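Local coordinates for protein Two-component response regulator yesN (Fusobacterium nucleatum, PDB 3LSG) that probably binds specific DNA sequences and regulates transcription through this C-terminal AraC-type helix-turn-helix domain, the output part of a two-component response regulator, at residues L6-I11 / Q49-Q54; M39-K42 / I46-Q49. One frame throughout, in Å; residues are numbered along the deposited sequence.

Contact 1. Residues L6-I11 / Q49-Q54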
ATOM      1  N   LEU A   6      23.132  -0.489  -3.039  1.00 42.89           N
ATOM      2  CA  LEU A   6      22.441  -1.409  -3.930  1.00 39.39           C
ATOM      3  C   LEU A   6      20.932  -1.249  -3.776  1.00 34.57           C
ATOM      4  O   LEU A   6      20.206  -1.107  -4.764  1.00 39.63           O
ATOM      5  CB  LEU A   6      22.846  -2.857  -3.615  1.00 35.87           C
ATOM      6  CG  LEU A   6      23.360  -3.688  -4.785  1.00 52.60           C
ATOM      7  CD1 LEU A   6      24.539  -3.005  -5.478  1.00 62.58           C
ATOM      8  CD2 LEU A   6      23.750  -5.079  -4.306  1.00 50.43           C
ATOM      9  N   ILE A   7      20.467  -1.295  -2.531  1.00 36.92           N
ATOM     10  CA  ILE A   7      19.052  -1.105  -2.215  1.00 28.55           C
ATOM     11  C   ILE A   7      18.545   0.252  -2.692  1.00 28.88           C
ATOM     12  O   ILE A   7      17.462   0.354  -3.265  1.00 33.81           O
ATOM     13  CB  ILE A   7      18.783  -1.266  -0.699  1.00 27.67           C
ATOM     14  CG1 ILE A   7      18.836  -2.746  -0.315  1.00 34.99           C
ATOM     15  CG2 ILE A   7      17.418  -0.687  -0.332  1.00 18.41           C
ATOM     16  CD1 ILE A   7      19.126  -2.999   1.150  1.00 32.80           C
ATOM     17  N   GLN A   8      19.331   1.294  -2.461  1.00 28.57           N
ATOM     18  CA  GLN A   8      18.977   2.629  -2.940  1.00 29.22           C
ATOM     19  C   GLN A   8      18.787   2.670  -4.441  1.00 28.64           C
ATOM     20  O   GLN A   8      17.840   3.275  -4.935  1.00 27.79           O
ATOM     21  CB  GLN A   8      20.031   3.654  -2.505  1.00 30.96           C
ATOM     22  CG  GLN A   8      19.919   4.024  -1.036  1.00 36.08           C
ATOM     23  CD  GLN A   8      21.112   4.807  -0.532  1.00 47.68           C
ATOM     24  OE1 GLN A   8      22.157   4.850  -1.177  1.00 49.92           O
ATOM     25  NE2 GLN A   8      20.965   5.424   0.638  1.00 50.89           N
ATOM     26  N   ASN A   9      19.687   2.012  -5.167  1.00 33.55           N
ATOM     27  CA  ASN A   9      19.645   2.017  -6.625  1.00 31.43           C
ATOM     28  C   ASN A   9      18.426   1.296  -7.174  1.00 31.54           C
ATOM     29  O   ASN A   9      17.785   1.762  -8.109  1.00 35.47           O
ATOM     30  CB  ASN A   9      20.909   1.370  -7.208  1.00 37.98           C
ATOM     31  CG  ASN A   9      22.133   2.243  -7.057  1.00 49.01           C
ATOM     32  OD1 ASN A   9      22.078   3.323  -6.462  1.00 48.10           O
ATOM     33  ND2 ASN A   9      23.257   1.776  -7.594  1.00 55.94           N
ATOM     34  N   ILE A  10      18.133   0.133  -6.611  1.00 32.14           N
ATOM     35  CA  ILE A  10      16.978  -0.632  -7.044  1.00 29.74           C
ATOM     36  C   ILE A  10      15.729   0.213  -6.861  1.00 28.11           C
ATOM     37  O   ILE A  10      14.882   0.294  -7.752  1.00 32.02           O
ATOM     38  CB  ILE A  10      16.833  -1.942  -6.230  1.00 29.78           C
ATOM     39  CG1 ILE A  10      18.025  -2.864  -6.468  1.00 26.92           C
ATOM     40  CG2 ILE A  10      15.556  -2.687  -6.602  1.00 21.04           C
ATOM     41  CD1 ILE A  10      17.982  -4.075  -5.563  1.00 29.07           C
ATOM     42  N   ILE A  11      15.606   0.840  -5.699  1.00 23.58           N
ATOM     43  CA  ILE A  11      14.428   1.649  -5.432  1.00 22.28           C
ATOM     44  C   ILE A  11      14.348   2.863  -6.374  1.00 22.85           C
ATOM     45  O   ILE A  11      13.273   3.216  -6.845  1.00 28.22           O
ATOM     46  CB  ILE A  11      14.371   2.095  -3.958  1.00 21.05           C
ATOM     47  CG1 ILE A  11      14.295   0.864  -3.050  1.00 24.25           C
ATOM     48  CG2 ILE A  11      13.180   3.021  -3.736  1.00 21.51           C
ATOM     49  CD1 ILE A  11      14.587   1.149  -1.588  1.00 22.20           C
ATOM     50  N   GLN A  49       8.428   0.633   3.371  1.00 19.56           N
ATOM     51  CA  GLN A  49       7.237   1.253   2.794  1.00 21.20           C
ATOM     52  C   GLN A  49       7.249   2.786   2.898  1.00 21.10           C
ATOM     53  O   GLN A  49       6.774   3.472   1.999  1.00 20.90           O
ATOM     54  CB  GLN A  49       5.964   0.694   3.444  1.00 19.46           C
ATOM     55  CG  GLN A  49       5.676  -0.775   3.131  1.00 17.35           C
ATOM     56  CD  GLN A  49       6.379  -1.760   4.081  1.00 19.92           C
ATOM     57  OE1 GLN A  49       7.283  -1.396   4.845  1.00 20.93           O
ATOM     58  NE2 GLN A  49       5.951  -3.008   4.038  1.00 17.90           N
ATOM     59  N   ASP A  50       7.753   3.314   4.012  1.00 20.76           N
ATOM     60  CA  ASP A  50       7.814   4.760   4.231  1.00 21.37           C
ATOM     61  C   ASP A  50       8.880   5.378   3.325  1.00 23.57           C
ATOM     62  O   ASP A  50       8.717   6.477   2.814  1.00 20.38           O
ATOM     63  CB  ASP A  50       8.163   5.087   5.692  1.00 24.22           C
ATOM     64  CG  ASP A  50       7.040   4.740   6.664  1.00 34.08           C
ATOM     65  OD1 ASP A  50       5.972   4.291   6.208  1.00 33.52           O
ATOM     66  OD2 ASP A  50       7.233   4.923   7.890  1.00 35.86           O
ATOM     67  N   TYR A  51       9.995   4.671   3.163  1.00 20.76           N
ATOM     68  CA  TYR A  51      11.051   5.141   2.280  1.00 18.37           C
ATOM     69  C   TYR A  51      10.537   5.170   0.842  1.00 19.28           C
ATOM     70  O   TYR A  51      10.800   6.110   0.088  1.00 22.38           O
ATOM     71  CB  TYR A  51      12.283   4.243   2.402  1.00 21.32           C
ATOM     72  CG  TYR A  51      13.476   4.703   1.582  1.00 22.67           C
ATOM     73  CD1 TYR A  51      14.490   5.454   2.158  1.00 22.91           C
ATOM     74  CD2 TYR A  51      13.589   4.367   0.244  1.00 24.60           C
ATOM     75  CE1 TYR A  51      15.593   5.863   1.412  1.00 36.91           C
ATOM     76  CE2 TYR A  51      14.668   4.772  -0.512  1.00 25.96           C
ATOM     77  CZ  TYR A  51      15.674   5.515   0.077  1.00 33.03           C
ATOM     78  OH  TYR A  51      16.748   5.915  -0.675  1.00 36.48           O
ATOM     79  N   LEU A  52       9.805   4.134   0.457  1.00 19.86           N
ATOM     80  CA  LEU A  52       9.285   4.069  -0.900  1.00 21.31           C
ATOM     81  C   LEU A  52       8.267   5.199  -1.115  1.00 18.30           C
ATOM     82  O   LEU A  52       8.305   5.892  -2.123  1.00 21.67           O
ATOM     83  CB  LEU A  52       8.643   2.708  -1.168  1.00 16.19           C
ATOM     84  CG  LEU A  52       7.907   2.590  -2.511  1.00 15.17           C
ATOM     85  CD1 LEU A  52       8.791   2.942  -3.713  1.00 16.30           C
ATOM     86  CD2 LEU A  52       7.292   1.190  -2.674  1.00 19.49           C
ATOM     87  N   LEU A  53       7.378   5.383  -0.148  1.00 15.73           N
ATOM     88  CA  LEU A  53       6.410   6.468  -0.201  1.00 14.59           C
ATOM     89  C   LEU A  53       7.116   7.823  -0.344  1.00 17.15           C
ATOM     90  O   LEU A  53       6.758   8.635  -1.188  1.00 17.36           O
ATOM     91  CB  LEU A  53       5.508   6.441   1.035  1.00 15.53           C
ATOM     92  CG  LEU A  53       4.527   7.616   1.094  1.00 23.33           C
ATOM     93  CD1 LEU A  53       3.580   7.548  -0.115  1.00 20.69           C
ATOM     94  CD2 LEU A  53       3.737   7.603   2.394  1.00 26.13           C
ATOM     95  N   GLN A  54       8.159   8.042   0.449  1.00 19.89           N
ATOM     96  CA  GLN A  54       8.890   9.309   0.367  1.00 23.10           C
ATOM     97  C   GLN A  54       9.486   9.578  -1.019  1.00 22.47           C
ATOM     98  O   GLN A  54       9.414  10.691  -1.514  1.00 21.04           O
ATOM     99  CB  GLN A  54       9.998   9.372   1.412  1.00 20.34           C
ATOM    100  CG  GLN A  54      10.916  10.549   1.230  1.00 27.30           C
ATOM    101  CD  GLN A  54      11.924  10.655   2.344  1.00 40.28           C
ATOM    102  OE1 GLN A  54      12.082   9.726   3.133  1.00 40.75           O
ATOM    103  NE2 GLN A  54      12.604  11.795   2.427  1.00 40.14           N
TER
HETATM  104  O   HOH W   1      16.508   5.292  -3.779  1.00 35.90           O

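Contact 2. Residues M39-K42 / I46-Q49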
HETATM    1  N   MSE A  39      16.060  -5.606   8.312  1.00 26.08           N
HETATM    2  CA  MSE A  39      17.362  -5.082   7.933  1.00 32.60           C
HETATM    3  C   MSE A  39      17.231  -3.696   7.303  1.00 30.33           C
HETATM    4  O   MSE A  39      18.061  -2.815   7.549  1.00 32.29           O
HETATM    5  CB  MSE A  39      18.105  -6.049   7.013  1.00 30.25           C
HETATM    6  CG  MSE A  39      19.423  -5.491   6.490  1.00 40.65           C
HETATM    7 SE   MSE A  39      19.213  -4.580   4.762  0.80 48.74          SE
HETATM    8  CE  MSE A  39      19.633  -6.117   3.626  1.00 70.88           C
ATOM      9  N   PHE A  40      16.185  -3.497   6.508  1.00 19.97           N
ATOM     10  CA  PHE A  40      15.963  -2.189   5.898  1.00 26.10           C
ATOM     11  C   PHE A  40      15.818  -1.130   6.977  1.00 25.54           C
ATOM     12  O   PHE A  40      16.487  -0.101   6.939  1.00 25.21           O
ATOM     13  CB  PHE A  40      14.729  -2.176   4.995  1.00 23.21           C
ATOM     14  CG  PHE A  40      14.589  -0.910   4.197  1.00 21.39           C
ATOM     15  CD1 PHE A  40      15.023  -0.854   2.878  1.00 23.81           C
ATOM     16  CD2 PHE A  40      14.056   0.233   4.772  1.00 23.59           C
ATOM     17  CE1 PHE A  40      14.914   0.319   2.141  1.00 27.29           C
ATOM     18  CE2 PHE A  40      13.943   1.401   4.043  1.00 23.19           C
ATOM     19  CZ  PHE A  40      14.371   1.444   2.722  1.00 27.95           C
ATOM     20  N   LYS A  41      14.929  -1.385   7.928  1.00 24.53           N
ATOM     21  CA  LYS A  41      14.652  -0.438   8.998  1.00 28.27           C
ATOM     22  C   LYS A  41      15.905  -0.196   9.831  1.00 36.01           C
ATOM     23  O   LYS A  41      16.146   0.916  10.300  1.00 36.19           O
ATOM     24  CB  LYS A  41      13.525  -0.958   9.886  1.00 34.02           C
ATOM     25  CG  LYS A  41      13.073   0.006  10.981  1.00 46.19           C
ATOM     26  CD  LYS A  41      11.651  -0.329  11.450  1.00 52.25           C
ATOM     27  CE  LYS A  41      11.274   0.426  12.714  1.00 59.62           C
ATOM     28  NZ  LYS A  41      11.498   1.890  12.558  1.00 64.12           N
ATOM     29  N   LYS A  42      16.708  -1.237  10.012  1.00 30.19           N
ATOM     30  CA  LYS A  42      17.981  -1.058  10.696  1.00 41.04           C
ATOM     31  C   LYS A  42      18.878  -0.088   9.925  1.00 40.10           C
ATOM     32  O   LYS A  42      19.395   0.869  10.495  1.00 40.66           O
ATOM     33  CB  LYS A  42      18.690  -2.395  10.916  1.00 52.28           C
ATOM     34  CG  LYS A  42      19.863  -2.301  11.875  1.00 63.64           C
ATOM     35  CD  LYS A  42      19.414  -1.792  13.243  1.00 73.75           C
ATOM     36  CE  LYS A  42      20.564  -1.797  14.247  1.00 83.36           C
ATOM     37  NZ  LYS A  42      20.131  -1.426  15.628  1.00 85.88           N
ATOM     38  N   ILE A  46      13.962   3.943   8.827  1.00 30.15           N
ATOM     39  CA  ILE A  46      12.520   3.957   8.676  1.00 26.79           C
ATOM     40  C   ILE A  46      12.160   2.727   7.862  1.00 26.16           C
ATOM     41  O   ILE A  46      13.021   2.159   7.205  1.00 28.66           O
ATOM     42  CB  ILE A  46      12.033   5.216   7.918  1.00 31.91           C
ATOM     43  CG1 ILE A  46      12.557   5.213   6.480  1.00 26.49           C
ATOM     44  CG2 ILE A  46      12.480   6.489   8.630  1.00 37.01           C
ATOM     45  CD1 ILE A  46      11.941   6.293   5.606  1.00 26.48           C
ATOM     46  N   PRO A  47      10.891   2.311   7.916  1.00 23.88           N
ATOM     47  CA  PRO A  47      10.406   1.123   7.204  1.00 22.30           C
ATOM     48  C   PRO A  47      10.543   1.261   5.690  1.00 23.50           C
ATOM     49  O   PRO A  47      10.454   2.374   5.161  1.00 22.66           O
ATOM     50  CB  PRO A  47       8.921   1.059   7.584  1.00 20.91           C
ATOM     51  CG  PRO A  47       8.812   1.818   8.872  1.00 27.31           C
ATOM     52  CD  PRO A  47       9.873   2.888   8.819  1.00 26.45           C
ATOM     53  N   PHE A  48      10.746   0.140   5.001  1.00 19.14           N
ATOM     54  CA  PHE A  48      10.821   0.167   3.538  1.00 21.03           C
ATOM     55  C   PHE A  48       9.645   0.914   2.905  1.00 20.50           C
ATOM     56  O   PHE A  48       9.838   1.734   2.013  1.00 20.89           O
ATOM     57  CB  PHE A  48      10.882  -1.245   2.959  1.00 20.80           C
ATOM     58  CG  PHE A  48      10.477  -1.310   1.510  1.00 18.84           C
ATOM     59  CD1 PHE A  48      11.379  -1.000   0.510  1.00 22.25           C
ATOM     60  CD2 PHE A  48       9.191  -1.653   1.156  1.00 18.21           C
ATOM     61  CE1 PHE A  48      11.002  -1.042  -0.835  1.00 27.75           C
ATOM     62  CE2 PHE A  48       8.803  -1.689  -0.187  1.00 20.37           C
ATOM     63  CZ  PHE A  48       9.707  -1.389  -1.175  1.00 24.55           C
ATOM     64  N   GLN A  49       8.428   0.633   3.371  1.00 19.56           N
ATOM     65  CA  GLN A  49       7.237   1.253   2.794  1.00 21.20           C
ATOM     66  C   GLN A  49       7.249   2.786   2.898  1.00 21.10           C
ATOM     67  O   GLN A  49       6.774   3.472   1.999  1.00 20.90           O
ATOM     68  CB  GLN A  49       5.964   0.694   3.444  1.00 19.46           C
ATOM     69  CG  GLN A  49       5.676  -0.775   3.131  1.00 17.35           C
ATOM     70  CD  GLN A  49       6.379  -1.760   4.081  1.00 19.92           C
ATOM     71  OE1 GLN A  49       7.283  -1.396   4.845  1.00 20.93           O
ATOM     72  NE2 GLN A  49       5.951  -3.008   4.038  1.00 17.90           N
TER

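Contact 1. Residues L6-I11 / Q49-Q54
The aromatic ring of Y51 overlaps the branched end of I11, and this pair carries most of the contact. I11 CD1 lies 3.8 Å from Y51 CE2 and approaches the ring at a slant, while the other methyl, I11 CG2, sits in the ring plane at the same edge, 4.0 Å from Y51 CE2. A beta-branched residue suits this place because its two arms can follow the rim of the ring at two heights. The first torsion of Y51, with CG anti to the backbone N (chi1 -176°), points the ring out toward helix 2-14, and the length of the tyrosine does the spanning where the axes of segments 6-11 and 49-54 approach no closer than 11.7 Å. At its far end, Y51 OH rests 3.7 Å from Q8 CG, and the two side chains meet almost at right angles, with the Q8 amide plane turned only 16° from the ring. No direct hydrogen bond joins the segments. A water does so instead: it donates to the carbonyl O of Q8 at 2.7 Å and lies 3.2 Å from Y51 OH, near the plane of the ring. Tyrosine therefore serves two ends here, its carbon ring packing on isoleucine and its hydroxyl joining the water near the partly exposed Q8. L52 adds a lighter apolar touch, its CD1 coming within 4.4 Å of I11 CG2. The two segments run at 49° to each other and bury only 171 Å², as expected where the axes are so far apart. Helix 33-44 also packs here: F40 and F44 make edge-to-face pairs with Y51, and F40 touches I11, so that helix 2-14 meets the start of 48-66, the long helix of this AraC-type helix-turn-helix domain, beside helix 33-44.

Contact 2. Residues M39-K42 / I46-Q49
F40 sends its ring into the turn formed by I46, P47 and F48, and across this contact the ring meets mostly backbone atoms and the F48 side chain. F48 CA stands over one face, 3.7 Å from the F40 ring centroid and displaced toward the rim, a CH-pi contact. The ring of F48 then presents its edge to the face of F40 in a T-shaped pair, with centroids 5.7 Å apart and planes at 88°; F48 CD1 comes within 4.1 Å of F40 CE1. At the rim of F40, the carbonyl O of I46 lies near the ring plane, 3.3 Å from F40 CD2, where it probably faces a slightly positive C-H edge. The same oxygen takes a weak CA-H...O contact from K41, 3.6 Å from K41 CA with an angle of 160° at the hydrogen. Phenylalanine suits this place since its face takes C-H groups and its edge a carbonyl oxygen.

In the next shell, F40 CG lies anti to the backbone N (chi1 -171°), which directs the ring from helix 33-44 toward the turn. P47 occupies the N-cap position of helix 48-66, and its ring restrains the chain just before F48. K41 runs alongside P47 and bends at its last torsion, bringing NZ within 4.2 Å of P47 CD; K41 also packs on N84 of the second subunit. Farther in, I7 and I11 of helix 2-14 touch F40, and F48 leans on L22 and L25.

Residues 39-49 link helix 33-44 to the long helix of the AraC-type helix-turn-helix domain. With no hydrogen bond between segments that the short chain link already keeps close, the contact, burying 263 Å², probably relies on van der Waals packing, the edge-to-face and CH-pi contacts and one CA-H...O contact.

Contacts 1 and 2 have centres 9 Å apart, share Q49 and meet in an apolar cluster of F40, I7, I11 and Y51. F40 CZ lies 3.5 Å from Y51 CB, and F40 CE1 is 3.8 Å from I11 CD1 and 3.7 Å from I7 CG2. A second junction runs through I46, whose CD1 is 3.5 Å from Y51 N. Both contacts use the start of helix 48-66: contact 2 lies where the chain enters it, and contact 1 is on its first turns, facing helix 2-14. In AraC-type domains a long helix links two helix-turn-helix units, as helix 48-66 probably does here.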